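Local atomic coordinates of integron cassette protein (Vibrio cholerae, PDB entry 3FY6), a protein that is of unknown function but is encoded by a mobile integron gene cassette and probably has a novel fold, here assembled as two subunits. Residues 64-68 against 69-73; 81-84 against 85-89; 91-94 against 95-99; 102-105 against 106-109; 118-121 against 122-125. One frame throughout, in Å; residues are numbered along the deposited sequence.

Contact 1. Residues 64-68 against 69-73; sequences DIMNN and DSVYP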
# COMPACT_ATOMS: atom_id res chain seq x y z
N ASP A 64 -6.68 -5.60 -4.31
CA ASP A 64 -8.08 -5.95 -4.08
C ASP A 64 -8.24 -7.37 -3.54
O ASP A 64 -8.95 -7.59 -2.55
CB ASP A 64 -8.91 -5.81 -5.36
CG ASP A 64 -9.12 -4.36 -5.77
OD1 ASP A 64 -8.96 -3.46 -4.92
OD2 ASP A 64 -9.45 -4.12 -6.96
N ILE A 65 -7.61 -8.34 -4.18
CA ILE A 65 -7.79 -9.73 -3.75
C ILE A 65 -7.14 -9.98 -2.39
O ILE A 65 -7.67 -10.72 -1.57
CB ILE A 65 -7.35 -10.79 -4.82
CG1 ILE A 65 -5.84 -10.79 -5.03
CG2 ILE A 65 -8.06 -10.54 -6.15
CD1 ILE A 65 -5.41 -11.61 -6.25
N MSE A 66 -6.01 -9.33 -2.14
CA MSE A 66 -5.39 -9.40 -0.83
C MSE A 66 -6.23 -8.72 0.28
O MSE A 66 -6.22 -9.17 1.43
CB MSE A 66 -3.97 -8.83 -0.86
CG MSE A 66 -3.01 -9.67 -1.68
SE MSE A 66 -1.18 -9.08 -1.39
CE MSE A 66 -0.22 -10.33 -2.55
N ASN A 67 -6.95 -7.65 -0.07
CA ASN A 67 -7.81 -6.97 0.89
C ASN A 67 -8.85 -7.96 1.38
O ASN A 67 -9.29 -7.91 2.51
CB ASN A 67 -8.53 -5.76 0.26
CG ASN A 67 -7.64 -4.52 0.14
OD1 ASN A 67 -8.06 -3.51 -0.41
ND2 ASN A 67 -6.40 -4.59 0.63
N ASN A 68 -9.24 -8.88 0.50
CA ASN A 68 -10.20 -9.90 0.85
C ASN A 68 -9.67 -10.87 1.91
O ASN A 68 -10.44 -11.48 2.64
CB ASN A 68 -10.68 -10.65 -0.39
CG ASN A 68 -11.70 -9.85 -1.18
OD1 ASN A 68 -12.37 -8.97 -0.63
ND2 ASN A 68 -11.83 -10.15 -2.47
N ASP A 69 -8.34 -11.00 1.98
CA ASP A 69 -7.73 -11.78 3.04
C ASP A 69 -7.39 -10.91 4.26
O ASP A 69 -6.65 -11.33 5.15
CB ASP A 69 -6.47 -12.49 2.54
CG ASP A 69 -6.77 -13.74 1.71
OD1 ASP A 69 -7.92 -14.24 1.78
OD2 ASP A 69 -5.85 -14.21 1.00
N SER A 70 -7.95 -9.70 4.30
CA SER A 70 -7.59 -8.71 5.32
C SER A 70 -6.10 -8.37 5.30
O SER A 70 -5.48 -8.16 6.34
CB SER A 70 -7.99 -9.18 6.72
OG SER A 70 -9.40 -9.34 6.81
N VAL A 71 -5.53 -8.33 4.10
CA VAL A 71 -4.13 -7.95 3.91
C VAL A 71 -4.09 -6.62 3.14
O VAL A 71 -4.78 -6.47 2.14
CB VAL A 71 -3.35 -9.06 3.14
CG1 VAL A 71 -1.96 -8.58 2.74
CG2 VAL A 71 -3.27 -10.34 3.96
N TYR A 72 -3.29 -5.68 3.63
CA TYR A 72 -3.20 -4.34 3.05
C TYR A 72 -1.77 -4.07 2.62
O TYR A 72 -0.98 -3.51 3.38
CB TYR A 72 -3.71 -3.30 4.07
CG TYR A 72 -5.08 -3.69 4.57
CD1 TYR A 72 -6.21 -3.33 3.86
CD2 TYR A 72 -5.23 -4.51 5.68
CE1 TYR A 72 -7.47 -3.72 4.28
CE2 TYR A 72 -6.48 -4.92 6.10
CZ TYR A 72 -7.60 -4.52 5.40
OH TYR A 72 -8.85 -4.92 5.81
N PRO A 73 -1.43 -4.49 1.40
CA PRO A 73 -0.06 -4.45 0.88
C PRO A 73 0.24 -3.06 0.37
O PRO A 73 -0.69 -2.31 0.06
CB PRO A 73 -0.12 -5.41 -0.32
CG PRO A 73 -1.59 -5.63 -0.61
CD PRO A 73 -2.40 -4.81 0.34
O HOH W 1 -10.73 -5.93 4.13

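Contact 2. Residues 81-84 against 85-89; sequences FQHA and WLEWR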
# COMPACT_ATOMS: atom_id res chain seq x y z
N PHE A 81 5.42 -7.17 -8.94
CA PHE A 81 5.21 -8.45 -9.62
C PHE A 81 5.44 -8.28 -11.11
O PHE A 81 6.08 -9.12 -11.75
CB PHE A 81 3.80 -8.98 -9.39
CG PHE A 81 3.61 -9.66 -8.06
CD1 PHE A 81 3.89 -9.01 -6.87
CD2 PHE A 81 3.09 -10.95 -8.00
CE1 PHE A 81 3.69 -9.64 -5.64
CE2 PHE A 81 2.89 -11.58 -6.79
CZ PHE A 81 3.18 -10.93 -5.61
N GLN A 82 4.88 -7.21 -11.67
CA GLN A 82 5.03 -6.95 -13.10
C GLN A 82 6.50 -6.87 -13.47
O GLN A 82 6.93 -7.41 -14.49
CB GLN A 82 4.31 -5.66 -13.49
CG GLN A 82 4.58 -5.21 -14.92
CD GLN A 82 3.84 -3.93 -15.26
OE1 GLN A 82 2.62 -3.92 -15.45
NE2 GLN A 82 4.57 -2.84 -15.36
N HIS A 83 7.29 -6.20 -12.64
CA HIS A 83 8.69 -5.99 -12.94
C HIS A 83 9.44 -7.31 -12.97
O HIS A 83 10.15 -7.60 -13.92
CB HIS A 83 9.35 -5.04 -11.94
CG HIS A 83 10.81 -4.82 -12.19
ND1 HIS A 83 11.30 -4.29 -13.36
CD2 HIS A 83 11.90 -5.07 -11.42
CE1 HIS A 83 12.62 -4.21 -13.30
NE2 HIS A 83 13.01 -4.68 -12.13
N ALA A 84 9.27 -8.12 -11.93
CA ALA A 84 9.93 -9.41 -11.88
C ALA A 84 9.58 -10.24 -13.12
O ALA A 84 10.45 -10.89 -13.72
CB ALA A 84 9.57 -10.15 -10.61
N TRP A 85 8.31 -10.21 -13.50
CA TRP A 85 7.83 -10.98 -14.64
C TRP A 85 8.49 -10.49 -15.93
O TRP A 85 9.00 -11.30 -16.71
CB TRP A 85 6.31 -10.92 -14.74
CG TRP A 85 5.77 -11.35 -16.07
CD1 TRP A 85 6.00 -12.54 -16.71
CD2 TRP A 85 4.89 -10.60 -16.92
NE1 TRP A 85 5.32 -12.57 -17.91
CE2 TRP A 85 4.64 -11.39 -18.06
CE3 TRP A 85 4.29 -9.34 -16.82
CZ2 TRP A 85 3.81 -10.97 -19.10
CZ3 TRP A 85 3.47 -8.92 -17.85
CH2 TRP A 85 3.24 -9.72 -18.98
N LEU A 86 8.49 -9.18 -16.14
CA LEU A 86 9.06 -8.62 -17.36
C LEU A 86 10.56 -8.92 -17.45
O LEU A 86 11.07 -9.22 -18.52
CB LEU A 86 8.80 -7.12 -17.46
CG LEU A 86 7.33 -6.73 -17.64
CD1 LEU A 86 7.20 -5.23 -17.77
CD2 LEU A 86 6.75 -7.41 -18.87
N GLU A 87 11.25 -8.84 -16.32
CA GLU A 87 12.68 -9.17 -16.33
C GLU A 87 12.92 -10.66 -16.60
O GLU A 87 13.83 -11.02 -17.35
CB GLU A 87 13.32 -8.72 -15.02
CG GLU A 87 13.37 -7.21 -14.90
CD GLU A 87 14.21 -6.58 -16.01
OE1 GLU A 87 15.36 -7.02 -16.21
OE2 GLU A 87 13.72 -5.64 -16.67
N TRP A 88 12.10 -11.52 -16.02
CA TRP A 88 12.20 -12.95 -16.25
C TRP A 88 11.88 -13.27 -17.70
O TRP A 88 12.50 -14.14 -18.31
CB TRP A 88 11.22 -13.69 -15.34
CG TRP A 88 11.01 -15.13 -15.69
CD1 TRP A 88 11.73 -16.20 -15.22
CD2 TRP A 88 10.00 -15.67 -16.55
NE1 TRP A 88 11.23 -17.37 -15.76
CE2 TRP A 88 10.17 -17.07 -16.58
CE3 TRP A 88 8.97 -15.11 -17.31
CZ2 TRP A 88 9.36 -17.92 -17.33
CZ3 TRP A 88 8.16 -15.94 -18.06
CH2 TRP A 88 8.35 -17.33 -18.06
N ARG A 89 10.91 -12.54 -18.23
CA ARG A 89 10.43 -12.76 -19.58
C ARG A 89 11.55 -12.66 -20.61
O ARG A 89 11.66 -13.50 -21.51
CB ARG A 89 9.34 -11.74 -19.89
CG ARG A 89 8.61 -12.02 -21.16
CD ARG A 89 7.63 -10.93 -21.50
NE ARG A 89 7.20 -11.10 -22.88
CZ ARG A 89 7.81 -10.53 -23.91
NH1 ARG A 89 8.85 -9.75 -23.70
NH2 ARG A 89 7.36 -10.74 -25.14

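Contact 3. Residues 91-94 against 95-99; sequences GALD and NDEVT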
# COMPACT_ATOMS: atom_id res chain seq x y z
N GLY A 91 14.64 -13.02 -19.95
CA GLY A 91 15.77 -13.82 -19.51
C GLY A 91 16.80 -13.08 -18.66
O GLY A 91 17.94 -13.54 -18.53
N ALA A 92 16.41 -11.95 -18.08
CA ALA A 92 17.27 -11.25 -17.14
C ALA A 92 17.28 -11.98 -15.78
O ALA A 92 18.19 -11.80 -14.97
CB ALA A 92 16.83 -9.81 -16.97
N LEU A 93 16.27 -12.82 -15.56
CA LEU A 93 16.21 -13.64 -14.35
C LEU A 93 15.90 -15.07 -14.75
O LEU A 93 15.03 -15.31 -15.58
CB LEU A 93 15.09 -13.18 -13.40
CG LEU A 93 15.11 -11.79 -12.76
CD1 LEU A 93 13.78 -11.53 -12.06
CD2 LEU A 93 16.28 -11.65 -11.79
N ASP A 94 16.57 -16.03 -14.14
CA ASP A 94 16.20 -17.42 -14.39
C ASP A 94 15.07 -17.81 -13.44
O ASP A 94 14.59 -16.98 -12.67
CB ASP A 94 17.40 -18.37 -14.27
CG ASP A 94 18.05 -18.32 -12.90
OD1 ASP A 94 17.33 -18.23 -11.88
OD2 ASP A 94 19.30 -18.37 -12.84
N ASN A 95 14.64 -19.07 -13.50
CA ASN A 95 13.54 -19.54 -12.68
C ASN A 95 13.78 -19.41 -11.19
O ASN A 95 12.88 -19.07 -10.44
CB ASN A 95 13.20 -20.99 -13.02
CG ASN A 95 12.62 -21.13 -14.40
OD1 ASN A 95 12.39 -20.14 -15.10
ND2 ASN A 95 12.38 -22.37 -14.82
N ASP A 96 15.00 -19.68 -10.75
CA ASP A 96 15.26 -19.63 -9.32
C ASP A 96 15.32 -18.18 -8.85
O ASP A 96 14.85 -17.85 -7.75
CB ASP A 96 16.54 -20.38 -8.94
CG ASP A 96 16.60 -20.72 -7.46
OD1 ASP A 96 16.17 -21.83 -7.08
OD2 ASP A 96 17.04 -19.86 -6.68
N GLU A 97 15.88 -17.32 -9.69
CA GLU A 97 15.98 -15.90 -9.40
C GLU A 97 14.60 -15.24 -9.33
O GLU A 97 14.33 -14.46 -8.42
CB GLU A 97 16.84 -15.18 -10.43
CG GLU A 97 18.34 -15.40 -10.30
CD GLU A 97 19.10 -14.80 -11.49
OE1 GLU A 97 18.92 -15.32 -12.62
OE2 GLU A 97 19.85 -13.81 -11.31
N VAL A 98 13.72 -15.54 -10.28
CA VAL A 98 12.41 -14.90 -10.24
C VAL A 98 11.65 -15.38 -9.00
O VAL A 98 10.91 -14.62 -8.40
CB VAL A 98 11.61 -15.09 -11.54
CG1 VAL A 98 11.13 -16.53 -11.70
CG2 VAL A 98 10.41 -14.12 -11.57
N THR A 99 11.89 -16.62 -8.61
CA THR A 99 11.29 -17.17 -7.40
C THR A 99 11.70 -16.41 -6.16
O THR A 99 10.83 -15.98 -5.38
CB THR A 99 11.63 -18.65 -7.22
OG1 THR A 99 11.10 -19.38 -8.33
CG2 THR A 99 11.01 -19.19 -5.93

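Contact 4. Residues 102-105 against 106-109; sequences LELV and AQWV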
# COMPACT_ATOMS: atom_id res chain seq x y z
N LEU A 102 10.45 -12.67 -6.05
CA LEU A 102 9.03 -12.60 -5.71
C LEU A 102 8.80 -12.97 -4.25
O LEU A 102 7.92 -12.41 -3.59
CB LEU A 102 8.19 -13.50 -6.61
CG LEU A 102 7.98 -13.02 -8.04
CD1 LEU A 102 7.17 -14.03 -8.82
CD2 LEU A 102 7.28 -11.66 -8.05
N GLU A 103 9.58 -13.92 -3.75
CA GLU A 103 9.50 -14.26 -2.33
C GLU A 103 9.88 -13.09 -1.43
O GLU A 103 9.36 -12.97 -0.32
CB GLU A 103 10.34 -15.50 -2.02
CG GLU A 103 9.70 -16.79 -2.58
CD GLU A 103 10.51 -18.06 -2.32
OE1 GLU A 103 11.75 -17.96 -2.15
OE2 GLU A 103 9.91 -19.15 -2.30
N LEU A 104 10.79 -12.23 -1.90
CA LEU A 104 11.14 -11.07 -1.10
C LEU A 104 9.97 -10.07 -1.08
O LEU A 104 9.78 -9.33 -0.11
CB LEU A 104 12.44 -10.39 -1.60
CG LEU A 104 13.75 -11.18 -1.57
CD1 LEU A 104 14.92 -10.29 -2.02
CD2 LEU A 104 14.04 -11.74 -0.18
N VAL A 105 9.17 -10.05 -2.15
CA VAL A 105 8.00 -9.19 -2.14
C VAL A 105 6.95 -9.73 -1.16
O VAL A 105 6.35 -8.97 -0.40
CB VAL A 105 7.38 -9.03 -3.53
CG1 VAL A 105 6.14 -8.16 -3.43
CG2 VAL A 105 8.39 -8.41 -4.49
N ALA A 106 6.75 -11.04 -1.17
CA ALA A 106 5.81 -11.66 -0.23
C ALA A 106 6.26 -11.39 1.20
O ALA A 106 5.45 -11.06 2.06
CB ALA A 106 5.69 -13.17 -0.48
N GLN A 107 7.57 -11.52 1.43
CA GLN A 107 8.15 -11.28 2.74
C GLN A 107 7.87 -9.85 3.21
O GLN A 107 7.57 -9.61 4.39
CB GLN A 107 9.65 -11.55 2.70
CG GLN A 107 10.41 -11.25 3.98
CD GLN A 107 11.91 -11.43 3.81
OE1 GLN A 107 12.35 -12.25 3.01
NE2 GLN A 107 12.69 -10.64 4.53
N TRP A 108 7.99 -8.90 2.29
CA TRP A 108 7.69 -7.50 2.58
C TRP A 108 6.22 -7.33 2.98
O TRP A 108 5.89 -6.70 3.99
CB TRP A 108 7.98 -6.64 1.35
CG TRP A 108 7.82 -5.16 1.57
CD1 TRP A 108 8.05 -4.47 2.73
CD2 TRP A 108 7.47 -4.17 0.59
NE1 TRP A 108 7.85 -3.12 2.54
CE2 TRP A 108 7.49 -2.91 1.23
CE3 TRP A 108 7.13 -4.24 -0.76
CZ2 TRP A 108 7.17 -1.74 0.57
CZ3 TRP A 108 6.82 -3.06 -1.42
CH2 TRP A 108 6.86 -1.83 -0.76
N VAL A 109 5.32 -7.88 2.17
CA VAL A 109 3.91 -7.84 2.49
C VAL A 109 3.67 -8.41 3.89
O VAL A 109 2.93 -7.82 4.68
CB VAL A 109 3.07 -8.58 1.44
CG1 VAL A 109 1.61 -8.69 1.89
CG2 VAL A 109 3.16 -7.86 0.09

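Contact 5. Residues 118-121 against 122-125; sequences NSDF and WRKY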
# COMPACT_ATOMS: atom_id res chain seq x y z
N ASN A 118 -2.04 -1.49 15.83
CA ASN A 118 -2.80 -2.42 16.65
C ASN A 118 -3.42 -1.78 17.90
O ASN A 118 -3.74 -2.48 18.86
CB ASN A 118 -1.92 -3.60 17.06
CG ASN A 118 -2.71 -4.74 17.67
OD1 ASN A 118 -3.73 -5.16 17.13
ND2 ASN A 118 -2.23 -5.25 18.80
N SER A 119 -3.57 -0.46 17.88
CA SER A 119 -4.32 0.21 18.94
C SER A 119 -5.76 -0.25 18.84
O SER A 119 -6.21 -0.66 17.76
CB SER A 119 -4.25 1.74 18.79
OG SER A 119 -5.02 2.17 17.68
N ASP A 120 -6.48 -0.20 19.95
CA ASP A 120 -7.89 -0.58 19.98
C ASP A 120 -8.69 0.22 18.97
O ASP A 120 -9.61 -0.29 18.33
CB ASP A 120 -8.48 -0.42 21.39
CG ASP A 120 -8.05 -1.55 22.32
OD1 ASP A 120 -7.29 -2.43 21.87
OD2 ASP A 120 -8.48 -1.56 23.49
N PHE A 121 -8.33 1.48 18.80
CA PHE A 121 -8.98 2.29 17.79
C PHE A 121 -8.83 1.68 16.40
O PHE A 121 -9.81 1.45 15.70
CB PHE A 121 -8.42 3.71 17.78
CG PHE A 121 -9.05 4.59 16.76
CD1 PHE A 121 -10.33 5.11 16.97
CD2 PHE A 121 -8.39 4.88 15.58
CE1 PHE A 121 -10.92 5.92 16.02
CE2 PHE A 121 -8.98 5.71 14.63
CZ PHE A 121 -10.25 6.22 14.85
N TRP A 122 -7.59 1.40 16.00
CA TRP A 122 -7.38 0.88 14.64
C TRP A 122 -7.94 -0.55 14.44
O TRP A 122 -8.46 -0.87 13.36
CB TRP A 122 -5.92 0.99 14.23
CG TRP A 122 -5.53 2.42 13.96
CD1 TRP A 122 -4.54 3.13 14.56
CD2 TRP A 122 -6.16 3.32 13.03
NE1 TRP A 122 -4.50 4.42 14.05
CE2 TRP A 122 -5.50 4.55 13.12
CE3 TRP A 122 -7.23 3.18 12.13
CZ2 TRP A 122 -5.86 5.66 12.34
CZ3 TRP A 122 -7.60 4.28 11.37
CH2 TRP A 122 -6.92 5.51 11.48
N ARG A 123 -7.87 -1.38 15.47
CA ARG A 123 -8.36 -2.76 15.38
C ARG A 123 -9.85 -2.81 15.08
O ARG A 123 -10.33 -3.71 14.40
CB ARG A 123 -8.06 -3.51 16.68
CG ARG A 123 -6.58 -3.72 16.95
CD ARG A 123 -6.33 -4.09 18.41
NE ARG A 123 -7.21 -5.17 18.86
CZ ARG A 123 -6.96 -6.47 18.70
NH1 ARG A 123 -5.86 -6.86 18.07
NH2 ARG A 123 -7.82 -7.37 19.16
N LYS A 124 -10.59 -1.84 15.61
CA LYS A 124 -12.02 -1.76 15.38
C LYS A 124 -12.31 -1.46 13.92
O LYS A 124 -13.37 -1.78 13.40
CB LYS A 124 -12.63 -0.66 16.26
CG LYS A 124 -14.14 -0.55 16.14
CD LYS A 124 -14.70 0.53 17.07
CE LYS A 124 -16.21 0.67 16.94
NZ LYS A 124 -16.96 -0.47 17.53
N TYR A 125 -11.34 -0.85 13.24
CA TYR A 125 -11.56 -0.40 11.88
C TYR A 125 -11.10 -1.42 10.84
O TYR A 125 -11.78 -1.67 9.85
CB TYR A 125 -10.84 0.93 11.65
CG TYR A 125 -11.21 1.54 10.34
CD1 TYR A 125 -12.50 1.99 10.12
CD2 TYR A 125 -10.29 1.66 9.31
CE1 TYR A 125 -12.87 2.55 8.92
CE2 TYR A 125 -10.65 2.22 8.09
CZ TYR A 125 -11.94 2.67 7.92
OH TYR A 125 -12.34 3.24 6.74

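Contact 1. Residues 64-68 against 69-73
Two backbone N-H groups converge on Met-66 O, those of Val-71 and Asp-69, each at 2.9 Å and from opposite faces of the carbonyl plane. Ser-70 N adds a bond to Asn-67 O, and with Val-71 N to Met-66 O this makes a Schellman motif, in which Ser-70, at positive phi, is the C-prime residue ending the helix; a type I turn runs from Asn-67 to Ser-70. The side chain of Asn-67 secures the departing chain: its ND2 donates to Val-71 O at 2.9 Å, and the acceptor lies in the amide plane. Asn-67 ND2 also sits 3.5 Å from Tyr-72 CD1, while a water bridges Asn-67 O and Tyr-72 OH. Asp-69 turns its carboxylate to other parts of the chain, where Tyr-27 and Trp-21 donate to its two oxygens.

Apolar contacts fall to Met-66, a selenomethionine. With CG beside its backbone N (chi1 -68°) and the chain extended beyond, its SE comes 3.6 Å from Pro-73 CG, while Met-66 CB lies 4.1 Å from Val-71 CB. Beyond the turn, Val-71 and Pro-73 pack on Val-109 of helix 95-114, and Tyr-72 touches Ile-76 of the second subunit. Ile-65 and Met-66 rest on Tyr-27 of strand 23-31, so the helix end faces the sheet and the chain after it faces the long helix.

Contact 2. Residues 81-84 against 85-89
Phe-81 O accepts from Trp-85 N at 3.0 Å, the first of four consecutive i to i+4 backbone bonds here. The Phe-81 ring itself leads away from the following turn. Gln-82 O takes Leu-86 N at 2.9 Å, and Leu-86 CG also lies 3.2 Å from Gln-82 O. The Gln-82 and Leu-86 side chains run alongside each other in the same direction, Gln-82 CG meeting Leu-86 CD1 at 3.9 Å. The extended Gln-82 chain carries its amide past this contact, and OE1 accepts from Trp-57 NE1.

This is regular alpha helix, residues 77-89, one side of which is laid on the antiparallel sheet while another meets the second subunit. Trp-85 belongs to the sheet side, touching Leu-31, its NE1 donating a hydrogen bond to His-32 O.

His-83 O receives Glu-87 N at 2.9 Å, a bond close to straight at 166°. Across the same turn Glu-87 CG makes a CH-pi contact over one face of the His-83 imidazole, 3.8 Å from its centroid and offset toward the rim; the bend at chi2 of Glu-87 (-61°) leaves OE2 near CE1 of that ring. Tyr-125 of the second subunit stacks with His-83, and Trp-122 of that subunit packs on Ala-84. Ala-84 O accepts from Trp-88 N at 2.9 Å.

Contact 3. Residues 91-94 against 95-99
Asp-94 OD1 accepts from Glu-97 N at 2.8 Å, the donor lying nearly in line with the carboxylate C-O bond, and Asp-96 N stands 3.0 Å from the same oxygen. Glu-97 returns the bond through OE1, which takes Asp-94 N at 2.9 Å. The exchange is a capping box, with Asp-94 as the N-cap of helix 95-114. Asp-94 CG sits between its backbone N and carbonyl carbon (chi1 59°), which brings OD1 to the N-H of Glu-97 in the first turn; the extended Glu-97 chain crosses it at about a right angle. The two carboxylates thereby come close, Asp-94 OD2 and Glu-97 OE1 being 3.1 Å apart. The backbone N-H groups near them probably ease the repulsion.

Apolar packing accompanies the box: Leu-93 CD2 lies 3.8 Å from Glu-97 CB, and its other methyl approaches Val-98. Leu-93 also packs on Phe-121 of the second subunit, and Val-98 on Trp-88 of the preceding helix. That helix closes with Gly-91 as the C-prime residue of a Schellman motif. Right after the N-cap, Asn-95 O is gripped from opposite faces of its plane by Thr-99 N and by Thr-99 OG1, the hydroxyl at 2.8 Å.

Contact 4. Residues 102-105 against 106-109
Ala-106 N donates to Leu-102 O at 3.0 Å. On the same turn Ala-106 CB lies 3.7 Å from Glu-103 O. The small side chain packs on Ile-16 of strand 10-18, on the sheet side of the helix, where Leu-102 also settles against Val-12 and Leu-14.

Gln-107 N continues the series to Glu-103 O at 2.9 Å, and Gln-107 CB comes 3.3 Å from Glu-103 O. The extended Gln-107 side chain runs beside that of Leu-104, both pointing the same way on the partly exposed side of the helix.

Trp-108 N bonds to Leu-104 O at 3.0 Å, from above the carbonyl plane, 35° out of it. Trp-108 CB lies 3.3 Å from Val-105 O. With CG opposite the backbone N (chi1 -175°), the indole swings off this turn, and its NE1 donates to Val-112 O of the second subunit. Buried in packing, this N-H thus ties the two copies together.

Val-109 N closes the run on Val-105 O at 3.0 Å with an angle of 171°. Val-109 CG2 lies 3.4 Å from Val-105 O, while the methyls of Val-105 turn to Phe-81 of helix 77-89 and to Trp-122 of the second subunit. These successive i to i+4 bonds are those of a regular alpha helix, here the long helix of an alpha+beta fold, lying between the antiparallel sheet, a second helix and the partner subunit.

Contact 5. Residues 118-121 against 122-125
Ser-119 OG accepts from Trp-122 N at 3.2 Å, the capping bond of helix 120-125, and the same hydroxyl is hydrogen-bonded to Glu-101 OE1 of the second subunit. Its chi1 of 71° sets OG between the backbone N and the carbonyl carbon, facing the first turn. Ser-119 O in turn takes Arg-123 N at 2.9 Å, so OG and the carbonyl O both serve the helix start.

Just ahead of the cap, Asn-118 OD1 is met in its carbonyl plane, on a lone pair, by Arg-123 NH1 at 2.9 Å. The bond is straight (169°), and OD1 lies at the guanidinium edge with the amide and guanidinium planes nearly perpendicular. A bend at chi3 turns the guanidinium toward Asn-118. Asp-120 OD1 lies alongside, 4.1 Å from Arg-123 NE, where some attraction is likely, though beyond a salt bridge. Lys-124 N finds Asp-120 O at 3.3 Å and, weakly, Phe-121 O.

The neighbouring rings pack edge-to-face: Phe-121 CD2 sits over the centre of the Trp-122 ring system, with the Phe-121 ring and the six-membered ring of Trp-122 inclined by 73°. The indole N-H is satisfied by the second subunit, NE1 donating to Glu-101 O. Phe-121 meets the His-83 ring of that subunit, and Tyr-125 packs on its Leu-80. The short C-terminal helix, opened by a serine N-cap, docks its aromatic side chains on the partner subunit, a dimer-interface element.

Contact 4 is the most buried of the five; contacts 1, 2 and 3 are partly buried, and contact 5 is a surface contact even in the dimer, with Trp-122 buried, about 25 Å between centres from contact 4. Contacts 2 and 4 are runs of regular backbone bonds within helices, contact 2 reaching its helix end, and meet through Phe-81 with Val-105 and Ala-84 with Leu-102. The other three sit at helix ends: contact 1 at a C-terminus, contacts 3 and 5 at N-termini, where side-chain oxygens take over capping, from an aspartate in one and a serine in the other. Contacts 3 and 4 share helix 95-114, whose Val-109 also touches contact 1. All five reach the second subunit.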